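PatF (Prochloron didemni, PDB 4BG2) belongs to the patellamide cyanobactin pathway and is apparently related to prenyltransferases, although its own catalytic activity remains uncertain. Local coordinates at residues Gln17-His22 against Gly64-Cys69. Residues are numbered along the deposited sequence; the frame is centred on the assembly and turned at random.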
ATOM      1  N   GLN A  17       2.726  18.763   2.832  1.00 31.10           N
ATOM      2  CA  GLN A  17       1.555  19.188   3.580  1.00 33.95           C
ATOM      3  C   GLN A  17       0.580  18.028   3.814  1.00 30.49           C
ATOM      4  O   GLN A  17       0.105  17.851   4.920  1.00 29.03           O
ATOM      5  CB  GLN A  17       0.882  20.373   2.894  1.00 37.66           C
ATOM      6  CG  GLN A  17      -0.272  20.893   3.726  1.00 42.90           C
ATOM      7  CD  GLN A  17       0.146  21.346   5.120  1.00 47.06           C
ATOM      8  OE1 GLN A  17       1.202  21.952   5.306  1.00 56.68           O
ATOM      9  NE2 GLN A  17      -0.671  21.036   6.108  1.00 49.58           N
ATOM     10  N   PHE A  18       0.350  17.198   2.798  1.00 28.84           N
ATOM     11  CA  PHE A  18      -0.421  15.956   3.006  1.00 28.86           C
ATOM     12  C   PHE A  18       0.128  15.134   4.164  1.00 29.28           C
ATOM     13  O   PHE A  18      -0.617  14.689   5.036  1.00 26.45           O
ATOM     14  CB  PHE A  18      -0.439  15.067   1.755  1.00 26.64           C
ATOM     15  CG  PHE A  18      -1.049  15.725   0.553  1.00 27.85           C
ATOM     16  CD1 PHE A  18      -2.014  16.698   0.691  1.00 28.86           C
ATOM     17  CD2 PHE A  18      -0.644  15.367  -0.722  1.00 27.81           C
ATOM     18  CE1 PHE A  18      -2.567  17.308  -0.419  1.00 29.70           C
ATOM     19  CE2 PHE A  18      -1.205  15.956  -1.834  1.00 28.35           C
ATOM     20  CZ  PHE A  18      -2.171  16.933  -1.681  1.00 29.23           C
ATOM     21  N   VAL A  19       1.443  14.910   4.138  1.00 29.65           N
ATOM     22  CA  VAL A  19       2.080  14.081   5.146  1.00 29.12           C
ATOM     23  C   VAL A  19       1.948  14.758   6.526  1.00 29.99           C
ATOM     24  O   VAL A  19       1.605  14.105   7.512  1.00 29.87           O
ATOM     25  CB  VAL A  19       3.550  13.812   4.775  1.00 29.62           C
ATOM     26  CG1 VAL A  19       4.302  13.249   5.949  1.00 30.89           C
ATOM     27  CG2 VAL A  19       3.643  12.887   3.569  1.00 29.20           C
ATOM     28  N   ARG A  20       2.187  16.055   6.591  1.00 31.81           N
ATOM     29  CA  ARG A  20       2.083  16.801   7.868  1.00 34.20           C
ATOM     30  C   ARG A  20       0.637  16.866   8.403  1.00 33.41           C
ATOM     31  O   ARG A  20       0.392  16.610   9.569  1.00 31.58           O
ATOM     32  CB  ARG A  20       2.636  18.207   7.721  1.00 36.28           C
ATOM     33  CG  ARG A  20       4.148  18.256   7.498  1.00 39.62           C
ATOM     34  CD  ARG A  20       4.934  18.036   8.786  1.00 43.00           C
ATOM     35  NE  ARG A  20       6.369  17.838   8.538  1.00 45.16           N
ATOM     36  CZ  ARG A  20       7.219  18.812   8.211  1.00 46.21           C
ATOM     37  NH1 ARG A  20       6.797  20.066   8.064  1.00 48.81           N
ATOM     38  NH2 ARG A  20       8.501  18.531   8.012  1.00 47.14           N
ATOM     39  N   THR A  21      -0.311  17.168   7.531  1.00 32.97           N
ATOM     40  CA  THR A  21      -1.721  17.208   7.923  1.00 34.53           C
ATOM     41  C   THR A  21      -2.195  15.882   8.504  1.00 33.91           C
ATOM     42  O   THR A  21      -2.934  15.852   9.476  1.00 33.30           O
ATOM     43  CB  THR A  21      -2.587  17.607   6.738  1.00 34.87           C
ATOM     44  OG1 THR A  21      -2.126  18.874   6.266  1.00 35.26           O
ATOM     45  CG2 THR A  21      -4.072  17.708   7.140  1.00 35.85           C
ATOM     46  N   HIS A  22      -1.704  14.780   7.954  1.00 33.02           N
ATOM     47  CA  HIS A  22      -2.031  13.461   8.487  1.00 32.61           C
ATOM     48  C   HIS A  22      -1.472  13.237   9.904  1.00 33.17           C
ATOM     49  O   HIS A  22      -2.180  12.720  10.799  1.00 30.02           O
ATOM     50  CB  HIS A  22      -1.490  12.403   7.542  1.00 31.47           C
ATOM     51  CG  HIS A  22      -1.818  11.005   7.939  1.00 31.32           C
ATOM     52  ND1 HIS A  22      -3.042  10.428   7.676  1.00 31.86           N
ATOM     53  CD2 HIS A  22      -1.084  10.059   8.567  1.00 31.25           C
ATOM     54  CE1 HIS A  22      -3.045   9.185   8.121  1.00 31.71           C
ATOM     55  NE2 HIS A  22      -1.870   8.936   8.669  1.00 31.40           N
ATOM     56  N   GLY A  64       1.105   6.700  11.434  1.00 30.60           N
ATOM     57  CA  GLY A  64       2.313   7.110  10.703  1.00 29.76           C
ATOM     58  C   GLY A  64       2.627   6.166   9.552  1.00 27.99           C
ATOM     59  O   GLY A  64       3.657   5.498   9.565  1.00 28.03           O
ATOM     60  N   ARG A  65       1.739   6.137   8.556  1.00 26.40           N
ATOM     61  CA  ARG A  65       1.797   5.206   7.441  1.00 25.71           C
ATOM     62  C   ARG A  65       1.560   5.931   6.117  1.00 26.01           C
ATOM     63  O   ARG A  65       0.482   6.535   5.911  1.00 23.66           O
ATOM     64  CB  ARG A  65       0.751   4.108   7.598  1.00 25.69           C
ATOM     65  CG  ARG A  65       0.883   3.291   8.863  1.00 27.27           C
ATOM     66  CD  ARG A  65      -0.418   2.591   9.215  1.00 29.36           C
ATOM     67  NE  ARG A  65      -0.896   1.806   8.082  1.00 29.23           N
ATOM     68  CZ  ARG A  65      -0.519   0.569   7.812  1.00 30.41           C
ATOM     69  NH1 ARG A  65       0.328  -0.087   8.602  1.00 31.21           N
ATOM     70  NH2 ARG A  65      -0.992  -0.023   6.730  1.00 33.74           N
ATOM     71  N   TYR A  66       2.558   5.878   5.233  1.00 24.32           N
ATOM     72  CA  TYR A  66       2.507   6.528   3.937  1.00 24.63           C
ATOM     73  C   TYR A  66       3.119   5.684   2.843  1.00 24.40           C
ATOM     74  O   TYR A  66       4.174   5.048   3.039  1.00 26.14           O
ATOM     75  CB  TYR A  66       3.328   7.804   3.971  1.00 26.31           C
ATOM     76  CG  TYR A  66       2.990   8.716   5.110  1.00 28.11           C
ATOM     77  CD1 TYR A  66       1.915   9.588   5.016  1.00 27.33           C
ATOM     78  CD2 TYR A  66       3.764   8.741   6.271  1.00 28.54           C
ATOM     79  CE1 TYR A  66       1.594  10.434   6.053  1.00 28.41           C
ATOM     80  CE2 TYR A  66       3.460   9.609   7.309  1.00 30.68           C
ATOM     81  CZ  TYR A  66       2.363  10.448   7.189  1.00 31.34           C
ATOM     82  OH  TYR A  66       2.012  11.320   8.204  1.00 37.84           O
ATOM     83  N   GLU A  67       2.484   5.711   1.678  1.00 24.60           N
ATOM     84  CA  GLU A  67       3.084   5.235   0.435  0.50 23.81           C
ATOM     85  C   GLU A  67       3.065   6.409  -0.542  1.00 25.80           C
ATOM     86  O   GLU A  67       2.023   7.009  -0.768  1.00 24.92           O
ATOM     87  CB  GLU A  67       2.291   4.082  -0.210  0.50 23.33           C
ATOM     88  CG  GLU A  67       2.173   2.795   0.539  0.50 23.01           C
ATOM     89  CD  GLU A  67       3.498   2.273   1.029  0.50 21.71           C
ATOM     90  OE1 GLU A  67       4.612   2.290   0.287  0.50 19.86           O
ATOM     91  OE2 GLU A  67       3.334   1.850   2.170  0.50 18.27           O
ATOM     92  N   VAL A  68       4.225   6.706  -1.135  1.00 26.80           N
ATOM     93  CA  VAL A  68       4.365   7.758  -2.106  1.00 24.94           C
ATOM     94  C   VAL A  68       4.935   7.218  -3.410  1.00 26.34           C
ATOM     95  O   VAL A  68       5.898   6.413  -3.427  1.00 25.24           O
ATOM     96  CB  VAL A  68       5.285   8.849  -1.554  1.00 25.50           C
ATOM     97  CG1 VAL A  68       5.443   9.982  -2.573  1.00 26.35           C
ATOM     98  CG2 VAL A  68       4.721   9.394  -0.250  1.00 25.61           C
ATOM     99  N   CYS A  69       4.364   7.651  -4.520  1.00 28.64           N
ATOM    100  CA  CYS A  69       4.989   7.359  -5.806  1.00 31.17           C
ATOM    101  C   CYS A  69       4.617   8.368  -6.868  1.00 32.34           C
ATOM    102  O   CYS A  69       3.609   9.072  -6.761  1.00 30.43           O
ATOM    103  CB  CYS A  69       4.622   5.953  -6.291  1.00 32.31           C
ATOM    104  SG  CYS A  69       2.870   5.734  -6.725  1.00 34.92           S
TER
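The Y66 hydroxyl is the polar atom in the middle of this contact: a weak hydrogen bond of 2.9 Å runs from Y66 OH to the main-chain O of V19, and the same OH lies 3.4 Å from H22 CD2, near the plane of the imidazole and at its edge. CB of Y66 points at the helix, and with CG anti to the carbonyl carbon the ring lies against V19 and beside H22. V19 covers one ring face: CG1 is 4.0 Å from the Y66 ring centroid and 26° off the ring normal, a CH-pi contact displaced toward the rim with CZ the nearest ring atom, while CG2 touches Y66 CD1 at 4.0 Å. H22 meets the same ring obliquely, with planes at 70° and centroids 5.3 Å apart; its CG, anti to the backbone N (chi1 -177°), brings CD2 to 3.7 Å from Y66 CE1. ND1 of H22 is hydrogen-bonded to Y300 OH, while NE2 makes weak bonds to the backbone O of G63 and of S53. A leucine in place of Y66 would probably leave V19 O without its phenol donor and remove the aromatic face beneath CG1. L34 and F37 of helix 34-42 also touch the phenol. Segments 17-22 and 64-69 run roughly antiparallel, their axes 9.8 Å apart at closest approach, and all four touching residues are buried. This is outer-layer packing of an N-terminal helix against a closed antiparallel ten-stranded barrel, consistent with the ABBA fold of aromatic prenyltransferases, in which helices surround the barrel.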